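Tyrocidine synthetase 3 (Brevibacillus brevis, PDB 2JGP) probably condenses carrier-bound substrates, forming a peptide bond during nonribosomal synthesis of the antibiotic tyrocidine, here as a peptidyl carrier-condensation bidomain. Local coordinates at residues Q17-V22 and D32-L37; R383-T386 and Q392-K395; Q141-R146 and V238-G243; I232-W237 and E440-P445; I108-E113 and D219-I224. One frame throughout, in Å; residues are numbered along the deposited sequence.

Overall arrangement
Contact 1 lies in the carrier domain, the other four in the condensation domain. Along the chain, contact 1 closes first; the segments of contact 3 alternate with those of contacts 5 and 4, and contact 2 falls between those of contact 4. Contacts 3 and 4 share helix 227-241, with centres about 11 Å apart, and touch through the Arg-146 to Glu-236 salt bridge. Contact 5, at the end of strand 213-220, reaches contact 4 where Met-220 packs on Leu-233. Contact 2 lies across the chain's centre from these three, its centre about 24 Å from that of contact 1. Contacts 3, 4 and 5 thus form one connected region, with the HHxxxDG histidines at contact 5.

Contact 1: Q17-V22 and D32-L37; sequences QVWEQV and DDFFAL
The indole of Trp-19 receives Phe-34 over one face and is bordered at its edge by Asp-32 O and Leu-37 CD1. The Phe-34 ring presents its own edge to that face in a T-shaped pair, with planes at 74° and its centroid 5.3 Å from that of the Trp-19 six-membered ring. Phe-34 CD1 lies nearest the shared bond, 3.9 Å from Trp-19 CD2. Beside it, Phe-34 CB makes a CH-pi contact from over the same six-membered ring, 4.0 Å from its centroid. With CG anti to the backbone N (chi1 -174°), the Phe-34 ring swings back across the indole toward Trp-19 CD2 and CE2. At the rim, Trp-19 CZ3 is 3.4 Å from Asp-32 O, and Trp-19 CE3 is 4.1 Å from Leu-37 CD1.

Within the loop, Asp-33 OD1 accepts from Phe-35 N at 2.8 Å and Ala-36 N at 3.0 Å, one from each face of the carboxylate plane, forming an Asx turn and Asx motif. Val-47 of helix 41-55 touches both Trp-19 and Phe-34, so the pair sits between the carrier domain's first helix and the helix opened by the phosphopantetheine-attachment motif. With no hydrogen bond between them, segments 17-22 and 32-37 meet chiefly by aromatic and apolar packing.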
# COMPACT_ATOMS: atom_id res chain seq x y z
N GLN A 17 10.57 -6.07 -18.57
CA GLN A 17 11.92 -6.35 -18.06
C GLN A 17 12.57 -7.52 -18.80
O GLN A 17 13.72 -7.43 -19.21
CB GLN A 17 11.84 -6.61 -16.55
CG GLN A 17 12.95 -7.46 -15.92
CD GLN A 17 12.50 -8.90 -15.58
OE1 GLN A 17 11.33 -9.17 -15.20
NE2 GLN A 17 13.44 -9.82 -15.70
N VAL A 18 11.83 -8.61 -18.95
CA VAL A 18 12.31 -9.77 -19.68
C VAL A 18 12.60 -9.46 -21.15
O VAL A 18 13.63 -9.87 -21.68
CB VAL A 18 11.35 -10.98 -19.54
CG1 VAL A 18 11.72 -12.07 -20.52
CG2 VAL A 18 11.40 -11.52 -18.10
N TRP A 19 11.70 -8.73 -21.82
CA TRP A 19 11.92 -8.37 -23.23
C TRP A 19 13.18 -7.53 -23.41
O TRP A 19 13.93 -7.74 -24.36
CB TRP A 19 10.73 -7.60 -23.79
CG TRP A 19 9.51 -8.41 -24.07
CD1 TRP A 19 9.15 -9.60 -23.49
CD2 TRP A 19 8.44 -8.06 -24.96
NE1 TRP A 19 7.94 -10.01 -23.98
CE2 TRP A 19 7.48 -9.09 -24.89
CE3 TRP A 19 8.21 -6.98 -25.83
CZ2 TRP A 19 6.30 -9.07 -25.64
CZ3 TRP A 19 7.04 -6.97 -26.58
CH2 TRP A 19 6.10 -8.01 -26.47
N GLU A 20 13.38 -6.57 -22.52
CA GLU A 20 14.57 -5.72 -22.56
C GLU A 20 15.85 -6.54 -22.48
O GLU A 20 16.79 -6.31 -23.23
CB GLU A 20 14.53 -4.69 -21.43
CG GLU A 20 13.48 -3.62 -21.63
CD GLU A 20 13.20 -2.80 -20.37
OE1 GLU A 20 12.47 -1.80 -20.48
OE2 GLU A 20 13.71 -3.17 -19.29
N GLN A 21 15.88 -7.51 -21.57
CA GLN A 21 17.04 -8.39 -21.42
C GLN A 21 17.24 -9.29 -22.64
O GLN A 21 18.36 -9.39 -23.17
CB GLN A 21 16.88 -9.26 -20.18
CG GLN A 21 16.93 -8.48 -18.87
CD GLN A 21 18.19 -7.63 -18.73
OE1 GLN A 21 18.12 -6.43 -18.47
NE2 GLN A 21 19.35 -8.25 -18.92
N VAL A 22 16.17 -9.93 -23.09
CA VAL A 22 16.26 -10.87 -24.21
C VAL A 22 16.58 -10.16 -25.53
O VAL A 22 17.43 -10.62 -26.29
CB VAL A 22 14.95 -11.67 -24.36
CG1 VAL A 22 14.95 -12.43 -25.69
CG2 VAL A 22 14.77 -12.62 -23.18
N ASP A 32 4.58 -1.87 -27.09
CA ASP A 32 5.66 -2.40 -27.93
C ASP A 32 5.33 -3.81 -28.42
O ASP A 32 4.79 -4.62 -27.68
CB ASP A 32 7.00 -2.38 -27.19
CG ASP A 32 7.64 -0.99 -27.19
OD1 ASP A 32 7.75 -0.37 -28.27
OD2 ASP A 32 8.05 -0.53 -26.11
N ASP A 33 5.66 -4.08 -29.68
CA ASP A 33 5.42 -5.37 -30.32
C ASP A 33 6.76 -6.10 -30.45
O ASP A 33 7.72 -5.54 -30.98
CB ASP A 33 4.76 -5.17 -31.70
CG ASP A 33 4.54 -6.47 -32.46
OD1 ASP A 33 5.53 -7.12 -32.85
OD2 ASP A 33 3.37 -6.84 -32.69
N PHE A 34 6.80 -7.34 -29.96
CA PHE A 34 8.04 -8.13 -29.89
C PHE A 34 8.76 -8.24 -31.23
O PHE A 34 9.98 -8.15 -31.31
CB PHE A 34 7.73 -9.53 -29.36
CG PHE A 34 8.95 -10.36 -29.11
CD1 PHE A 34 9.73 -10.16 -27.98
CD2 PHE A 34 9.35 -11.33 -30.03
CE1 PHE A 34 10.87 -10.91 -27.76
CE2 PHE A 34 10.49 -12.09 -29.81
CZ PHE A 34 11.25 -11.88 -28.67
N PHE A 35 7.98 -8.42 -32.29
CA PHE A 35 8.52 -8.65 -33.61
C PHE A 35 8.88 -7.33 -34.29
O PHE A 35 9.86 -7.26 -35.04
CB PHE A 35 7.54 -9.50 -34.41
CG PHE A 35 7.19 -10.79 -33.72
CD1 PHE A 35 6.08 -10.87 -32.89
CD2 PHE A 35 8.01 -11.91 -33.85
CE1 PHE A 35 5.78 -12.05 -32.22
CE2 PHE A 35 7.71 -13.09 -33.20
CZ PHE A 35 6.60 -13.16 -32.37
N ALA A 36 8.12 -6.27 -34.00
CA ALA A 36 8.49 -4.93 -34.45
C ALA A 36 9.82 -4.49 -33.82
O ALA A 36 10.60 -3.78 -34.46
CB ALA A 36 7.39 -3.92 -34.12
N LEU A 37 10.06 -4.91 -32.58
CA LEU A 37 11.30 -4.59 -31.87
C LEU A 37 12.51 -5.40 -32.36
O LEU A 37 13.63 -5.17 -31.90
CB LEU A 37 11.13 -4.78 -30.35
CG LEU A 37 10.23 -3.78 -29.61
CD1 LEU A 37 10.10 -4.17 -28.14
CD2 LEU A 37 10.72 -2.34 -29.74

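Contact 2: R383-T386 and Q392-K395; sequences REKT and QEVK
Lys-385 and Glu-393 meet through their charged ends in a salt bridge that joins the loop before helix 387-403 to the second turn of that helix. Glu-393 OE1 receives the stronger bond from Lys-385 NZ, 2.8 Å away, on its syn lone pair, the side of the other oxygen. The second bond, from Lys-385 NZ to Glu-393 OE2 at 3.1 Å, is weak, so the ammonium straddles the carboxylate unevenly. Both chains run extended beyond CG and cross at about a right angle; Lys-385 CE comes within 3.2 Å of Glu-393 OE2. The pair lies at the surface, where solvent would be expected to weaken its electrostatic hold.

The loop 383-386 passes into helix 387-403 at Thr-386, its N-cap, whose side chain caps a backbone N of the first turn. Glu-389 OE1 in turn accepts from Thr-386 N, a reciprocity consistent with a capping box. The ammonium has a further acceptor in Lys-380 O, so three oxygens surround Lys-385 NZ.

Neighbouring polar ends turn to other parts of the chain. Gln-392 NE2 donates to Thr-325 O, while Lys-395 NZ is bound by Gly-326 O and Tyr-4 OH, the latter from the chain's N-terminal end.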
# COMPACT_ATOMS: atom_id res chain seq x y z
N ARG A 383 26.15 12.39 -5.36
CA ARG A 383 26.31 13.80 -5.72
C ARG A 383 26.61 14.04 -7.20
O ARG A 383 26.20 15.05 -7.77
CB ARG A 383 27.43 14.43 -4.87
CG ARG A 383 28.84 14.01 -5.28
CD ARG A 383 29.85 14.14 -4.15
NE ARG A 383 29.87 12.94 -3.30
CZ ARG A 383 30.61 12.82 -2.20
NH1 ARG A 383 31.41 13.80 -1.79
NH2 ARG A 383 30.55 11.69 -1.50
N GLU A 384 27.34 13.11 -7.82
CA GLU A 384 27.80 13.25 -9.20
C GLU A 384 26.73 12.89 -10.23
O GLU A 384 26.86 13.24 -11.40
CB GLU A 384 29.06 12.40 -9.43
CG GLU A 384 30.21 12.75 -8.48
CD GLU A 384 31.46 11.91 -8.70
OE1 GLU A 384 32.03 11.95 -9.81
OE2 GLU A 384 31.88 11.22 -7.74
N LYS A 385 25.69 12.18 -9.81
CA LYS A 385 24.62 11.77 -10.72
C LYS A 385 23.76 12.96 -11.12
O LYS A 385 23.55 13.87 -10.33
CB LYS A 385 23.74 10.71 -10.07
CG LYS A 385 24.41 9.36 -9.95
CD LYS A 385 23.52 8.34 -9.27
CE LYS A 385 24.22 7.00 -9.16
NZ LYS A 385 23.48 6.04 -8.30
N THR A 386 23.27 12.96 -12.36
CA THR A 386 22.26 13.93 -12.78
C THR A 386 20.94 13.47 -12.18
O THR A 386 20.74 12.27 -11.95
CB THR A 386 22.13 14.02 -14.31
OG1 THR A 386 21.64 12.78 -14.82
CG2 THR A 386 23.49 14.33 -14.96
N GLN A 392 15.85 7.76 -13.31
CA GLN A 392 15.75 6.51 -14.05
C GLN A 392 16.13 5.31 -13.19
O GLN A 392 15.57 4.24 -13.36
CB GLN A 392 16.60 6.57 -15.32
CG GLN A 392 16.08 7.56 -16.34
CD GLN A 392 14.67 7.22 -16.82
OE1 GLN A 392 14.37 6.07 -17.15
NE2 GLN A 392 13.79 8.23 -16.84
N GLU A 393 17.08 5.49 -12.28
CA GLU A 393 17.42 4.43 -11.33
C GLU A 393 16.23 4.14 -10.42
O GLU A 393 15.88 2.98 -10.18
CB GLU A 393 18.65 4.79 -10.50
CG GLU A 393 19.92 4.96 -11.31
CD GLU A 393 21.12 5.31 -10.46
OE1 GLU A 393 20.94 5.57 -9.25
OE2 GLU A 393 22.24 5.33 -11.00
N VAL A 394 15.59 5.20 -9.92
CA VAL A 394 14.39 5.10 -9.08
C VAL A 394 13.26 4.37 -9.81
O VAL A 394 12.60 3.51 -9.23
CB VAL A 394 13.88 6.50 -8.62
CG1 VAL A 394 12.54 6.39 -7.90
CG2 VAL A 394 14.92 7.16 -7.71
N LYS A 395 13.07 4.69 -11.08
CA LYS A 395 12.07 4.02 -11.90
C LYS A 395 12.38 2.53 -12.04
O LYS A 395 11.50 1.69 -11.84
CB LYS A 395 11.99 4.64 -13.29
CG LYS A 395 11.18 3.82 -14.29
CD LYS A 395 11.27 4.41 -15.68
CE LYS A 395 10.40 3.63 -16.65
NZ LYS A 395 10.37 4.28 -17.99

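Contact 3: Q141-R146 and V238-G243; sequences QRLIAR and VQLYQG
Between segments 141-146 and 238-243 the backbones come nearest at Arg-142 and Leu-240, whose CA atoms are 7.6 Å apart, and Gly-243, with positive phi (88°), closes the second helix in a Schellman motif. Leu-240 carries the contact by dividing its two methyls between neighbouring residues of the opposing helix. Its CD1 reaches Leu-143, meeting CD2 of that residue at 3.5 Å, tighter than ordinary van der Waals contact, and Leu-143 CG at 3.7 Å. The same Leu-240 methyl also lies 4.1 Å from Arg-142 CB. The other branch, Leu-240 CD2, meets the aliphatic shaft at Arg-142 CD, again at 4.1 Å. Because Arg-142 runs extended from CG to NE, its methylenes cross the leucine at a slant while its guanidinium passes beyond.

No hydrogen bond joins the two segments, and the interface there is wholly apolar. One turn back on helix 227-241 a charge pair reinforces it, Arg-146 NE bridging to Glu-236 OE1, while Ala-139 widens the apolar surface under Leu-240. The two helices follow strands 123-129 and 213-220, neighbours in one sheet, and this side-by-side helix packing belongs to the N-terminal half of the condensation domain, which has the chloramphenicol acetyltransferase-like fold.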
# COMPACT_ATOMS: atom_id res chain seq x y z
N GLN A 141 -25.30 -5.54 8.92
CA GLN A 141 -25.59 -6.97 8.95
C GLN A 141 -25.38 -7.58 7.57
O GLN A 141 -24.78 -8.66 7.44
CB GLN A 141 -27.01 -7.22 9.46
CG GLN A 141 -27.14 -6.98 10.97
CD GLN A 141 -28.57 -7.10 11.48
OE1 GLN A 141 -28.79 -7.49 12.63
NE2 GLN A 141 -29.54 -6.77 10.64
N ARG A 142 -25.85 -6.88 6.54
CA ARG A 142 -25.62 -7.30 5.16
C ARG A 142 -24.13 -7.27 4.80
O ARG A 142 -23.65 -8.20 4.14
CB ARG A 142 -26.42 -6.43 4.18
CG ARG A 142 -27.92 -6.73 4.18
CD ARG A 142 -28.62 -6.06 3.00
NE ARG A 142 -29.98 -6.56 2.81
CZ ARG A 142 -31.04 -6.21 3.54
NH1 ARG A 142 -30.92 -5.34 4.55
NH2 ARG A 142 -32.23 -6.73 3.28
N LEU A 143 -23.41 -6.24 5.23
CA LEU A 143 -21.96 -6.16 4.99
C LEU A 143 -21.24 -7.35 5.60
O LEU A 143 -20.35 -7.93 4.97
CB LEU A 143 -21.36 -4.88 5.60
CG LEU A 143 -21.46 -3.56 4.83
CD1 LEU A 143 -20.70 -2.49 5.62
CD2 LEU A 143 -20.89 -3.68 3.42
N ILE A 144 -21.61 -7.68 6.84
CA ILE A 144 -21.04 -8.81 7.55
C ILE A 144 -21.34 -10.12 6.82
O ILE A 144 -20.47 -10.97 6.68
CB ILE A 144 -21.55 -8.88 9.00
CG1 ILE A 144 -21.03 -7.69 9.81
CG2 ILE A 144 -21.11 -10.18 9.67
CD1 ILE A 144 -21.78 -7.44 11.11
N ALA A 145 -22.58 -10.27 6.34
CA ALA A 145 -22.95 -11.43 5.52
C ALA A 145 -22.14 -11.49 4.21
O ALA A 145 -21.75 -12.57 3.76
CB ALA A 145 -24.44 -11.42 5.21
N ARG A 146 -21.91 -10.32 3.61
CA ARG A 146 -21.23 -10.22 2.32
C ARG A 146 -19.73 -10.53 2.37
O ARG A 146 -19.20 -11.20 1.48
CB ARG A 146 -21.43 -8.82 1.73
CG ARG A 146 -20.64 -8.51 0.47
CD ARG A 146 -21.06 -7.15 -0.09
NE ARG A 146 -20.18 -6.67 -1.15
CZ ARG A 146 -20.19 -7.12 -2.40
NH1 ARG A 146 -21.00 -8.10 -2.76
NH2 ARG A 146 -19.36 -6.59 -3.29
N VAL A 238 -23.07 2.75 2.44
CA VAL A 238 -23.91 3.81 1.85
C VAL A 238 -24.86 3.25 0.79
O VAL A 238 -26.04 3.60 0.76
CB VAL A 238 -23.03 4.92 1.22
CG1 VAL A 238 -23.86 5.85 0.34
CG2 VAL A 238 -22.32 5.71 2.31
N GLN A 239 -24.33 2.39 -0.08
CA GLN A 239 -25.14 1.74 -1.12
C GLN A 239 -26.20 0.82 -0.53
O GLN A 239 -27.37 0.88 -0.92
CB GLN A 239 -24.24 0.95 -2.08
CG GLN A 239 -23.44 1.82 -3.05
CD GLN A 239 -22.41 1.02 -3.83
OE1 GLN A 239 -21.39 0.61 -3.29
NE2 GLN A 239 -22.68 0.81 -5.12
N LEU A 240 -25.80 -0.02 0.43
CA LEU A 240 -26.72 -0.96 1.09
C LEU A 240 -27.83 -0.24 1.86
O LEU A 240 -28.98 -0.68 1.84
CB LEU A 240 -25.97 -1.91 2.02
CG LEU A 240 -25.13 -2.98 1.31
CD1 LEU A 240 -24.16 -3.63 2.30
CD2 LEU A 240 -26.01 -4.02 0.62
N TYR A 241 -27.48 0.86 2.54
CA TYR A 241 -28.47 1.68 3.23
C TYR A 241 -29.54 2.21 2.26
O TYR A 241 -30.71 2.31 2.62
CB TYR A 241 -27.79 2.86 3.95
CG TYR A 241 -28.73 3.68 4.82
CD1 TYR A 241 -28.83 3.44 6.19
CD2 TYR A 241 -29.51 4.70 4.28
CE1 TYR A 241 -29.69 4.19 6.99
CE2 TYR A 241 -30.37 5.45 5.07
CZ TYR A 241 -30.45 5.19 6.43
OH TYR A 241 -31.30 5.94 7.22
N GLN A 242 -29.13 2.53 1.04
CA GLN A 242 -30.05 2.98 -0.01
C GLN A 242 -30.81 1.82 -0.67
O GLN A 242 -31.71 2.05 -1.48
CB GLN A 242 -29.29 3.74 -1.10
CG GLN A 242 -28.59 5.01 -0.62
CD GLN A 242 -27.61 5.56 -1.65
OE1 GLN A 242 -27.80 5.37 -2.85
NE2 GLN A 242 -26.58 6.25 -1.19
N GLY A 243 -30.43 0.58 -0.34
CA GLY A 243 -31.10 -0.61 -0.86
C GLY A 243 -30.54 -1.10 -2.18
O GLY A 243 -31.19 -1.89 -2.88

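Contact 4: I232-W237 and E440-P445; sequences ILLAEW and EVMTLP
Met-442 reaches from its loop toward Leu-234, and the two side chains meet tip to tip. Starting at CB, the Met-442 chain first takes the position between the backbone N and the carbonyl carbon (chi1 69°), which aims it at helix 227-241. CB and CG then act as an extended spacer. The sulfur is the first atom to touch: Met-442 SD lies 4.0 Å from Leu-234 CG and 4.2 Å from Leu-234 CD2. A bend at chi3 (69°) turns the terminal methyl onto the leucine, bringing Met-442 CE to 3.4 Å from Leu-234 CD2, closer than usual for two carbons, and to 3.9 Å from Leu-234 CG. Leu-234 in turn extends away from its own backbone N, and with chi2 at 52° CD2 is the branch that meets the methyl.

Further along, Leu-444 CD2 approaches Trp-237 CZ3 obliquely at 4.4 Å, a looser contact. Met-442 and Leu-444 both also touch Val-238 on the helix and Leu-449 on strand 447-451, so the loop is wedged between helix and sheet by apolar side chains. It leads from strand 430-435 of one sheet to strand 447-451 at the edge of the other, the crossover by which the C-terminal half of a condensation domain lends a strand to the N-terminal half.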
# COMPACT_ATOMS: atom_id res chain seq x y z
N ILE A 232 -13.94 0.58 0.88
CA ILE A 232 -14.94 -0.34 0.31
C ILE A 232 -16.13 -0.47 1.25
O ILE A 232 -17.28 -0.30 0.84
CB ILE A 232 -14.31 -1.74 0.03
CG1 ILE A 232 -13.25 -1.65 -1.07
CG2 ILE A 232 -15.36 -2.76 -0.40
CD1 ILE A 232 -12.46 -2.93 -1.25
N LEU A 233 -15.85 -0.75 2.53
CA LEU A 233 -16.89 -0.86 3.56
C LEU A 233 -17.78 0.38 3.67
O LEU A 233 -19.00 0.27 3.77
CB LEU A 233 -16.24 -1.15 4.92
CG LEU A 233 -16.21 -2.59 5.47
CD1 LEU A 233 -16.28 -3.67 4.42
CD2 LEU A 233 -14.99 -2.76 6.36
N LEU A 234 -17.16 1.56 3.63
CA LEU A 234 -17.91 2.82 3.67
C LEU A 234 -18.82 2.98 2.44
O LEU A 234 -20.00 3.30 2.57
CB LEU A 234 -16.96 4.02 3.76
CG LEU A 234 -17.62 5.41 3.75
CD1 LEU A 234 -18.72 5.54 4.79
CD2 LEU A 234 -16.56 6.49 3.96
N ALA A 235 -18.24 2.78 1.26
CA ALA A 235 -18.97 2.93 0.00
C ALA A 235 -20.14 1.97 -0.05
O ALA A 235 -21.25 2.36 -0.42
CB ALA A 235 -18.04 2.70 -1.19
N GLU A 236 -19.90 0.72 0.33
CA GLU A 236 -20.92 -0.32 0.25
C GLU A 236 -21.98 -0.18 1.33
O GLU A 236 -23.14 -0.55 1.11
CB GLU A 236 -20.28 -1.71 0.28
CG GLU A 236 -19.43 -1.99 -0.94
CD GLU A 236 -19.00 -3.43 -1.05
OE1 GLU A 236 -19.22 -4.19 -0.10
OE2 GLU A 236 -18.43 -3.79 -2.10
N TRP A 237 -21.60 0.35 2.49
CA TRP A 237 -22.56 0.65 3.55
C TRP A 237 -23.58 1.68 3.05
O TRP A 237 -24.79 1.50 3.21
CB TRP A 237 -21.86 1.16 4.81
CG TRP A 237 -22.83 1.48 5.89
CD1 TRP A 237 -23.38 0.61 6.78
CD2 TRP A 237 -23.40 2.77 6.18
NE1 TRP A 237 -24.26 1.28 7.61
CE2 TRP A 237 -24.28 2.60 7.27
CE3 TRP A 237 -23.24 4.05 5.63
CZ2 TRP A 237 -25.01 3.66 7.81
CZ3 TRP A 237 -23.96 5.10 6.18
CH2 TRP A 237 -24.83 4.90 7.26
N GLU A 440 -14.88 15.05 0.96
CA GLU A 440 -15.27 15.38 2.33
C GLU A 440 -16.76 15.09 2.60
O GLU A 440 -17.19 15.14 3.76
CB GLU A 440 -14.96 16.85 2.64
CG GLU A 440 -13.48 17.20 2.52
CD GLU A 440 -13.13 18.56 3.12
OE1 GLU A 440 -14.04 19.27 3.60
OE2 GLU A 440 -11.93 18.91 3.12
N VAL A 441 -17.53 14.80 1.55
CA VAL A 441 -18.95 14.44 1.70
C VAL A 441 -19.49 13.68 0.48
O VAL A 441 -19.54 14.22 -0.62
CB VAL A 441 -19.83 15.69 1.96
CG1 VAL A 441 -19.54 16.79 0.94
CG2 VAL A 441 -21.32 15.32 1.96
N MET A 442 -19.88 12.42 0.70
CA MET A 442 -20.39 11.56 -0.39
C MET A 442 -21.92 11.47 -0.42
O MET A 442 -22.50 11.05 -1.42
CB MET A 442 -19.76 10.17 -0.32
CG MET A 442 -20.18 9.31 0.87
SD MET A 442 -19.17 7.82 0.99
CE MET A 442 -17.59 8.50 1.45
N THR A 443 -22.57 11.85 0.69
CA THR A 443 -24.02 12.09 0.76
C THR A 443 -24.92 10.84 0.68
O THR A 443 -24.56 9.81 0.11
CB THR A 443 -24.50 13.11 -0.32
OG1 THR A 443 -24.50 12.51 -1.62
CG2 THR A 443 -23.63 14.36 -0.31
N LEU A 444 -26.11 10.99 1.26
CA LEU A 444 -27.17 9.99 1.23
C LEU A 444 -28.45 10.68 0.74
O LEU A 444 -28.49 11.91 0.65
CB LEU A 444 -27.38 9.40 2.62
CG LEU A 444 -26.75 8.03 2.88
CD1 LEU A 444 -25.24 8.09 2.70
CD2 LEU A 444 -27.10 7.53 4.27
N PRO A 445 -29.51 9.90 0.43
CA PRO A 445 -30.77 10.51 -0.00
C PRO A 445 -31.31 11.60 0.93
O PRO A 445 -31.70 12.67 0.47
CB PRO A 445 -31.75 9.32 -0.06
CG PRO A 445 -31.04 8.19 0.62
CD PRO A 445 -29.59 8.43 0.41

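Contact 5: I108-E113 and D219-I224; sequences ILDQFE and DMHHSI
His-221 NE2 donates to Asp-110 OD2 across 3.1 Å, the sole hydrogen bond between the two segments. The bond is moderately bent, at 149°, and the carboxylate and ring planes are 68° apart. The nitrogen meets Asp-110 OD2 from above the carboxylate plane, 44° out of it, while the oxygen sits at the edge of the imidazole, tilted slightly from its plane. The first torsion of Asp-110 swings the carboxylate out from helix 101-113 toward the histidine.

On the far side of the ring, His-221 ND1 accepts from Ser-223 N at 3.2 Å and is also bonded to Ser-223 OG at 2.8 Å. The imidazole is thus held at both nitrogens, which fixes its rotation. His-221 is the first histidine of the HHxxxDG motif of condensation domains, lying where strand 213-220 gives way to a loop; His-222 is the second.

Farther out, the backbone of His-221 bonds to Leu-201 and that of His-222 to Tyr-119. Ser-223 O accepts from Gln-103 NE2, a second tie between the motif loop and helix 101-113. At the end of strand 213-220, Asp-219 OD1 accepts from Met-121 N and Asp-219 OD2 from Asn-120 ND2.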
# COMPACT_ATOMS: atom_id res chain seq x y z
N ILE A 108 0.28 -13.00 16.36
CA ILE A 108 1.36 -13.27 17.31
C ILE A 108 1.64 -12.05 18.19
O ILE A 108 1.79 -12.18 19.41
CB ILE A 108 2.66 -13.68 16.59
CG1 ILE A 108 2.49 -15.04 15.92
CG2 ILE A 108 3.83 -13.74 17.56
CD1 ILE A 108 3.63 -15.41 14.99
N LEU A 109 1.69 -10.87 17.59
CA LEU A 109 1.94 -9.64 18.34
C LEU A 109 0.76 -9.32 19.27
O LEU A 109 0.97 -8.97 20.44
CB LEU A 109 2.23 -8.47 17.40
CG LEU A 109 3.58 -8.58 16.67
CD1 LEU A 109 3.72 -7.50 15.62
CD2 LEU A 109 4.73 -8.50 17.66
N ASP A 110 -0.46 -9.47 18.77
CA ASP A 110 -1.67 -9.27 19.57
C ASP A 110 -1.75 -10.19 20.80
O ASP A 110 -2.16 -9.76 21.88
CB ASP A 110 -2.91 -9.48 18.68
CG ASP A 110 -4.21 -9.07 19.35
OD1 ASP A 110 -4.72 -9.82 20.21
OD2 ASP A 110 -4.75 -8.00 18.98
N GLN A 111 -1.32 -11.44 20.63
CA GLN A 111 -1.57 -12.49 21.62
C GLN A 111 -0.43 -12.69 22.61
O GLN A 111 -0.66 -13.01 23.78
CB GLN A 111 -1.86 -13.81 20.90
CG GLN A 111 -3.21 -13.82 20.17
CD GLN A 111 -4.37 -14.19 21.08
OE1 GLN A 111 -4.24 -15.04 21.96
NE2 GLN A 111 -5.52 -13.55 20.86
N PHE A 112 0.80 -12.51 22.13
CA PHE A 112 1.99 -12.74 22.95
C PHE A 112 2.72 -11.46 23.36
O PHE A 112 3.37 -11.43 24.40
CB PHE A 112 2.96 -13.66 22.19
CG PHE A 112 2.41 -15.03 21.92
CD1 PHE A 112 2.65 -16.07 22.81
CD2 PHE A 112 1.65 -15.28 20.78
CE1 PHE A 112 2.15 -17.35 22.57
CE2 PHE A 112 1.14 -16.55 20.54
CZ PHE A 112 1.39 -17.59 21.43
N GLU A 113 2.59 -10.40 22.56
CA GLU A 113 3.34 -9.17 22.81
C GLU A 113 2.53 -8.10 23.54
O GLU A 113 3.10 -7.18 24.13
CB GLU A 113 3.88 -8.59 21.49
CG GLU A 113 5.26 -7.95 21.62
CD GLU A 113 6.36 -8.98 21.78
OE1 GLU A 113 6.43 -9.91 20.94
OE2 GLU A 113 7.16 -8.87 22.73
N ASP A 219 -15.32 0.47 14.40
CA ASP A 219 -13.97 -0.03 14.68
C ASP A 219 -13.89 -1.47 14.22
O ASP A 219 -14.88 -2.19 14.22
CB ASP A 219 -13.66 0.08 16.17
CG ASP A 219 -12.16 -0.01 16.48
OD1 ASP A 219 -11.35 -0.24 15.56
OD2 ASP A 219 -11.81 0.16 17.66
N MET A 220 -12.69 -1.87 13.79
CA MET A 220 -12.46 -3.23 13.35
C MET A 220 -11.00 -3.54 13.54
O MET A 220 -10.18 -2.62 13.71
CB MET A 220 -12.89 -3.43 11.89
CG MET A 220 -12.07 -2.68 10.85
SD MET A 220 -12.87 -2.58 9.22
CE MET A 220 -13.98 -1.19 9.47
N HIS A 221 -10.67 -4.82 13.53
CA HIS A 221 -9.31 -5.25 13.79
C HIS A 221 -8.53 -5.33 12.48
O HIS A 221 -9.05 -5.80 11.48
CB HIS A 221 -9.29 -6.59 14.52
CG HIS A 221 -7.97 -6.91 15.12
ND1 HIS A 221 -6.97 -7.55 14.42
CD2 HIS A 221 -7.45 -6.63 16.34
CE1 HIS A 221 -5.91 -7.69 15.19
NE2 HIS A 221 -6.17 -7.14 16.36
N HIS A 222 -7.28 -4.87 12.50
CA HIS A 222 -6.49 -4.76 11.27
C HIS A 222 -6.16 -6.11 10.62
O HIS A 222 -5.74 -6.14 9.46
CB HIS A 222 -5.19 -3.97 11.53
CG HIS A 222 -4.75 -3.14 10.36
ND1 HIS A 222 -4.75 -3.61 9.07
CD2 HIS A 222 -4.32 -1.85 10.29
CE1 HIS A 222 -4.32 -2.67 8.25
NE2 HIS A 222 -4.06 -1.59 8.97
N SER A 223 -6.35 -7.20 11.35
CA SER A 223 -6.13 -8.56 10.81
C SER A 223 -7.14 -8.96 9.73
O SER A 223 -6.90 -9.90 8.97
CB SER A 223 -6.17 -9.60 11.94
OG SER A 223 -7.43 -9.60 12.58
N ILE A 224 -8.28 -8.26 9.67
CA ILE A 224 -9.33 -8.57 8.68
C ILE A 224 -9.69 -7.38 7.79
O ILE A 224 -10.71 -7.39 7.09
CB ILE A 224 -10.58 -9.19 9.37
CG1 ILE A 224 -11.13 -8.32 10.51
CG2 ILE A 224 -10.24 -10.55 9.94
CD1 ILE A 224 -11.79 -7.05 10.06